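Local coordinates for protein OS-9 homolog (Saccharomyces cerevisiae, PDB 2YMA) that acts as an endoplasmic reticulum lectin that recognises N-glycans on misfolded lumenal glycoproteins and, together with HRD3, recruits them for degradation, at residues K36-D41 against E90-K95; S84-A89 against F129-I134. One frame throughout, in Å; residues are numbered along the deposited sequence.

Contact 1. Residues K36-D41 against E90-K95; sequences KLMVTD and EVVDMK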
loop_
_atom_site.group_PDB
_atom_site.type_symbol
_atom_site.label_atom_id
_atom_site.label_comp_id
_atom_site.label_asym_id
_atom_site.label_seq_id
_atom_site.Cartn_x
_atom_site.Cartn_y
_atom_site.Cartn_z
ATOM N N LYS A 36 -14.450 0.348 -2.416
ATOM C CA LYS A 36 -14.437 0.708 -1.000
ATOM C C LYS A 36 -15.050 -0.442 -0.225
ATOM O O LYS A 36 -15.666 -1.332 -0.813
ATOM C CB LYS A 36 -15.365 1.892 -0.724
ATOM C CG LYS A 36 -14.853 3.265 -0.998
ATOM C CD LYS A 36 -15.883 4.255 -0.452
ATOM C CE LYS A 36 -15.427 5.689 -0.608
ATOM N NZ LYS A 36 -16.469 6.629 -0.128
ATOM N N LEU A 37 -14.932 -0.383 1.100
ATOM C CA LEU A 37 -15.640 -1.306 1.986
ATOM C C LEU A 37 -16.525 -0.521 2.952
ATOM O O LEU A 37 -16.143 0.552 3.442
ATOM C CB LEU A 37 -14.663 -2.164 2.799
ATOM C CG LEU A 37 -13.758 -3.107 2.007
ATOM C CD1 LEU A 37 -12.710 -3.737 2.904
ATOM C CD2 LEU A 37 -14.555 -4.153 1.219
ATOM N N MET A 38 -17.702 -1.061 3.245
ATOM C CA MET A 38 -18.618 -0.386 4.162
ATOM C C MET A 38 -19.052 -1.253 5.334
ATOM O O MET A 38 -19.597 -2.352 5.155
ATOM C CB MET A 38 -19.858 0.119 3.433
ATOM C CG MET A 38 -20.826 0.823 4.368
ATOM S SD MET A 38 -22.326 1.366 3.533
ATOM C CE MET A 38 -23.054 -0.212 3.071
ATOM N N VAL A 39 -18.830 -0.733 6.534
ATOM C CA VAL A 39 -19.186 -1.448 7.750
ATOM C C VAL A 39 -20.544 -0.966 8.229
ATOM O O VAL A 39 -20.771 0.238 8.350
ATOM C CB VAL A 39 -18.130 -1.240 8.854
ATOM C CG1 VAL A 39 -18.547 -1.945 10.133
ATOM C CG2 VAL A 39 -16.785 -1.766 8.379
ATOM N N THR A 40 -21.453 -1.905 8.475
ATOM C CA THR A 40 -22.801 -1.578 8.949
ATOM C C THR A 40 -23.025 -2.140 10.353
ATOM O O THR A 40 -24.022 -1.842 11.001
ATOM C CB THR A 40 -23.885 -2.113 7.994
ATOM O OG1 THR A 40 -23.815 -3.544 7.938
ATOM C CG2 THR A 40 -23.669 -1.560 6.584
ATOM N N ASP A 41 -22.065 -2.929 10.824
ATOM C CA ASP A 41 -22.132 -3.582 12.130
ATOM C C ASP A 41 -21.892 -2.585 13.270
ATOM O O ASP A 41 -20.863 -1.913 13.306
ATOM C CB ASP A 41 -21.078 -4.694 12.173
ATOM C CG ASP A 41 -21.227 -5.616 13.368
ATOM O OD1 ASP A 41 -21.908 -5.243 14.354
ATOM O OD2 ASP A 41 -20.641 -6.722 13.316
ATOM N N GLU A 90 -10.406 2.122 1.441
ATOM C CA GLU A 90 -11.025 2.882 2.516
ATOM C C GLU A 90 -12.151 2.054 3.114
ATOM O O GLU A 90 -12.911 1.385 2.396
ATOM C CB GLU A 90 -11.611 4.204 2.011
ATOM C CG GLU A 90 -10.612 5.172 1.410
ATOM C CD GLU A 90 -11.247 6.514 1.070
ATOM O OE1 GLU A 90 -12.377 6.779 1.540
ATOM O OE2 GLU A 90 -10.617 7.305 0.335
ATOM N N VAL A 91 -12.248 2.092 4.433
ATOM C CA VAL A 91 -13.398 1.536 5.121
ATOM C C VAL A 91 -14.258 2.704 5.590
ATOM O O VAL A 91 -13.804 3.555 6.365
ATOM C CB VAL A 91 -12.969 0.656 6.304
ATOM C CG1 VAL A 91 -14.171 0.230 7.111
ATOM C CG2 VAL A 91 -12.188 -0.558 5.798
ATOM N N VAL A 92 -15.483 2.777 5.084
ATOM C CA VAL A 92 -16.397 3.843 5.485
ATOM C C VAL A 92 -17.604 3.257 6.204
ATOM O O VAL A 92 -17.868 2.058 6.106
ATOM C CB VAL A 92 -16.886 4.679 4.276
ATOM C CG1 VAL A 92 -15.702 5.262 3.509
ATOM C CG2 VAL A 92 -17.777 3.832 3.359
ATOM N N ASP A 93 -18.334 4.108 6.928
ATOM C CA ASP A 93 -19.612 3.709 7.517
ATOM C C ASP A 93 -20.782 4.017 6.589
ATOM O O ASP A 93 -20.594 4.403 5.434
ATOM C CB ASP A 93 -19.838 4.389 8.865
ATOM C CG ASP A 93 -19.940 5.897 8.747
ATOM O OD1 ASP A 93 -20.209 6.391 7.628
ATOM O OD2 ASP A 93 -19.753 6.588 9.777
ATOM N N MET A 94 -21.993 3.862 7.109
ATOM C CA MET A 94 -23.196 4.008 6.293
ATOM C C MET A 94 -23.482 5.441 5.854
ATOM O O MET A 94 -24.328 5.671 4.985
ATOM C CB MET A 94 -24.402 3.442 7.027
ATOM C CG MET A 94 -24.434 1.929 7.038
ATOM S SD MET A 94 -25.958 1.344 7.794
ATOM C CE MET A 94 -25.642 1.701 9.519
ATOM N N LYS A 95 -22.785 6.397 6.457
ATOM C CA LYS A 95 -22.887 7.792 6.035
ATOM C C LYS A 95 -21.623 8.214 5.277
ATOM O O LYS A 95 -21.276 9.402 5.216
ATOM C CB LYS A 95 -23.152 8.713 7.235
#
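K36 runs across V92 at about a right angle, and its long chain can be followed atom by atom. K36 CB starts beside the backbone, 4.0 Å from E90 O. With CG anti to the carbonyl carbon (chi1 -82°) and every later torsion extended, K36 CD passes one methyl of V92, 4.1 Å from V92 CG1. K36 CE then comes near the carboxylate of E90, 3.9 Å from E90 OE1. NZ still lies by V92 CG1, and its salt bridge is with D96; the opposite charge of E90 is near but beyond bonding distance, and E90 pairs instead with R34. Lysine suits this place because its methylene chain can cover a valine while its ammonium end goes on to D96.

Beneath these side chains the two strands run parallel. L37 N donates to E90 O, V92 N to L37 O at 2.8 Å, and V39 N to V92 O, so V92 is held at its N by L37 and at its O by V39, the ladder of a parallel pair. On the face of L37 and V91 branched aliphatic side chains suit a buried layer, and V39 reaches in beside them, V39 CG2 3.5 Å from V91 CG1. On the other, M38 lies beside V92. Past the bridges the chains stay in touch through M94, whose CG lies 3.6 Å from T40 CG2, while D93 OD1 accepts from K95 N in an Asx turn.

This parallel pair lies within the mixed sheet of the Yos9 dimerization domain, strand 36-39 flanked on its other edge by strand 23-28 and strand 84-92 by strand 98-106. Helix 52-67 sets F58 against both L37 and V39.

Contact 2. Residues S84-A89 against F129-I134; sequences SCVWLA and FLSYKI
W87 turns an edge of its indole toward the face of F129, an edge-to-face pair with the planes at 72° and the centroids of the five-membered ring and the phenyl ring 4.9 Å apart. The indole reaches that place because its CG is anti to the backbone N (chi1 -180°). W87 CD1 does the touching: it stands over the phenyl face, offset toward the rim, 3.7 Å from F129 CZ. The phenyl ring is met differently by C85, whose CB comes in the plane of the ring, 3.9 Å from F129 CE1. The C85 sulfur is also at the ring edge, in a sulfur-aromatic contact. A small cysteine thus fits beside the edge of a ring that has the indole over one face.

The backbones are antiparallel, and between V86 and W87 their register slips by one residue. L130 and S131 both face V86, a classic beta bulge: V86 N donates to S131 O at 2.9 Å, and V86 O accepts from L130 N. Farther along, S84 and K133 form a hydrogen-bonded pair, S84 N reaching K133 O and K133 N reaching S84 O at 2.8 Å.

V86, which faces away from the aromatic pair, lies side by side with L130, the two pointing the same way, V86 CG1 4.0 Å from L130 CB. L88 crosses L130 obliquely, L88 CD1 being 3.7 Å from L130 CB. These aliphatic groups suit a surface that is buried by dimerization: V86 and L88 pack on L130 of the second subunit, and L130 packs on F120 of the second subunit. K133 reaches past S84, and its NZ forms a salt bridge with E113 of the second subunit.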
loop_
_atom_site.group_PDB
_atom_site.type_symbol
_atom_site.label_atom_id
_atom_site.label_comp_id
_atom_site.label_asym_id
_atom_site.label_seq_id
_atom_site.Cartn_x
_atom_site.Cartn_y
_atom_site.Cartn_z
ATOM N N SER A 84 -0.042 -12.947 -5.376
ATOM C CA SER A 84 0.242 -12.247 -4.120
ATOM C C SER A 84 0.175 -10.751 -4.393
ATOM O O SER A 84 0.409 -10.316 -5.519
ATOM C CB SER A 84 1.625 -12.621 -3.572
ATOM O OG SER A 84 2.649 -12.207 -4.458
ATOM N N CYS A 85 -0.141 -9.955 -3.380
ATOM C CA CYS A 85 -0.381 -8.538 -3.626
ATOM C C CYS A 85 -0.463 -7.736 -2.347
ATOM O O CYS A 85 -0.515 -8.297 -1.255
ATOM C CB CYS A 85 -1.700 -8.363 -4.377
ATOM S SG CYS A 85 -3.163 -8.807 -3.367
ATOM N N VAL A 86 -0.465 -6.416 -2.506
ATOM C CA VAL A 86 -0.861 -5.510 -1.452
ATOM C C VAL A 86 -2.023 -4.677 -1.983
ATOM O O VAL A 86 -1.870 -3.894 -2.935
ATOM C CB VAL A 86 0.283 -4.579 -0.989
ATOM C CG1 VAL A 86 -0.262 -3.528 -0.031
ATOM C CG2 VAL A 86 1.348 -5.383 -0.313
ATOM N N TRP A 87 -3.184 -4.872 -1.365
ATOM C CA TRP A 87 -4.435 -4.286 -1.830
ATOM C C TRP A 87 -4.979 -3.402 -0.711
ATOM O O TRP A 87 -4.989 -3.810 0.454
ATOM C CB TRP A 87 -5.419 -5.416 -2.188
ATOM C CG TRP A 87 -6.786 -4.977 -2.707
ATOM C CD1 TRP A 87 -7.128 -4.693 -4.011
ATOM C CD2 TRP A 87 -7.985 -4.803 -1.938
ATOM N NE1 TRP A 87 -8.460 -4.352 -4.089
ATOM C CE2 TRP A 87 -9.008 -4.411 -2.836
ATOM C CE3 TRP A 87 -8.295 -4.943 -0.576
ATOM C CZ2 TRP A 87 -10.317 -4.150 -2.414
ATOM C CZ3 TRP A 87 -9.602 -4.689 -0.158
ATOM C CH2 TRP A 87 -10.594 -4.293 -1.074
ATOM N N LEU A 88 -5.413 -2.191 -1.052
ATOM C CA LEU A 88 -5.854 -1.218 -0.046
ATOM C C LEU A 88 -7.232 -0.706 -0.376
ATOM O O LEU A 88 -7.568 -0.529 -1.543
ATOM C CB LEU A 88 -4.963 0.032 -0.031
ATOM C CG LEU A 88 -3.451 0.092 0.030
ATOM C CD1 LEU A 88 -2.835 -0.572 -1.191
ATOM C CD2 LEU A 88 -3.085 1.567 0.083
ATOM N N ALA A 89 -7.997 -0.387 0.658
ATOM C CA ALA A 89 -9.320 0.191 0.473
ATOM C C ALA A 89 -9.728 1.003 1.691
ATOM O O ALA A 89 -9.415 0.635 2.838
ATOM C CB ALA A 89 -10.347 -0.915 0.194
ATOM N N PHE A 129 -4.507 -1.190 -5.735
ATOM C CA PHE A 129 -3.256 -1.942 -5.630
ATOM C C PHE A 129 -2.040 -1.062 -5.461
ATOM O O PHE A 129 -1.823 -0.121 -6.217
ATOM C CB PHE A 129 -3.036 -2.847 -6.828
ATOM C CG PHE A 129 -3.934 -4.028 -6.860
ATOM C CD1 PHE A 129 -3.578 -5.199 -6.221
ATOM C CD2 PHE A 129 -5.142 -3.974 -7.540
ATOM C CE1 PHE A 129 -4.422 -6.304 -6.262
ATOM C CE2 PHE A 129 -5.969 -5.074 -7.597
ATOM C CZ PHE A 129 -5.615 -6.236 -6.954
ATOM N N LEU A 130 -1.254 -1.374 -4.442
ATOM C CA LEU A 130 0.057 -0.777 -4.280
ATOM C C LEU A 130 1.053 -1.628 -5.077
ATOM O O LEU A 130 1.930 -1.101 -5.768
ATOM C CB LEU A 130 0.441 -0.731 -2.800
ATOM C CG LEU A 130 1.877 -0.303 -2.511
ATOM C CD1 LEU A 130 2.144 1.073 -3.102
ATOM C CD2 LEU A 130 2.142 -0.331 -1.025
ATOM N N SER A 131 0.886 -2.946 -5.002
ATOM C CA SER A 131 1.780 -3.867 -5.672
ATOM C C SER A 131 1.109 -5.227 -5.882
ATOM O O SER A 131 0.114 -5.551 -5.229
ATOM C CB SER A 131 3.080 -4.026 -4.864
ATOM O OG SER A 131 2.934 -4.941 -3.786
ATOM N N TYR A 132 1.664 -6.022 -6.794
ATOM C CA TYR A 132 1.171 -7.376 -7.028
ATOM C C TYR A 132 2.227 -8.243 -7.700
ATOM O O TYR A 132 3.237 -7.751 -8.192
ATOM C CB TYR A 132 -0.102 -7.357 -7.879
ATOM C CG TYR A 132 0.109 -6.748 -9.234
ATOM C CD1 TYR A 132 0.034 -5.373 -9.416
ATOM C CD2 TYR A 132 0.398 -7.543 -10.332
ATOM C CE1 TYR A 132 0.232 -4.812 -10.662
ATOM C CE2 TYR A 132 0.595 -6.993 -11.575
ATOM C CZ TYR A 132 0.510 -5.630 -11.737
ATOM O OH TYR A 132 0.711 -5.086 -12.985
ATOM N N LYS A 133 1.975 -9.541 -7.727
ATOM C CA LYS A 133 2.902 -10.485 -8.315
ATOM C C LYS A 133 2.131 -11.696 -8.812
ATOM O O LYS A 133 1.575 -12.451 -8.014
ATOM C CB LYS A 133 3.935 -10.915 -7.276
ATOM C CG LYS A 133 4.918 -11.968 -7.776
ATOM C CD LYS A 133 5.728 -12.531 -6.617
ATOM C CE LYS A 133 6.903 -13.379 -7.094
ATOM N NZ LYS A 133 8.037 -12.545 -7.582
ATOM N N ILE A 134 2.085 -11.871 -10.131
ATOM C CA ILE A 134 1.329 -12.966 -10.728
ATOM C C ILE A 134 2.112 -14.262 -10.597
ATOM O O ILE A 134 3.223 -14.376 -11.111
ATOM C CB ILE A 134 0.968 -12.668 -12.198
ATOM C CG1 ILE A 134 0.107 -11.405 -12.270
ATOM C CG2 ILE A 134 0.227 -13.839 -12.815
ATOM C CD1 ILE A 134 -0.628 -11.219 -13.580
#

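Strand 84-92 carries both contacts: its first part, 84-89, pairs antiparallel with strand 129-133 in contact 2, and its end, 90-92, pairs parallel with strand 36-39 in contact 1. Their centres are about 21 Å apart, on opposite sides of the centre of the chain. The segments alternate along the sequence, 36-41, 84-89, 90-95 and 129-134, so one mixed sheet joins early and late parts of this Yos9 dimerization domain. The two ends differ in setting. Contact 2 takes part in the homodimer interface, whereas contact 1 is touched by no other chain of the assembly, so the shared strand has its N-terminal part at the interface and its C-terminal end away from it.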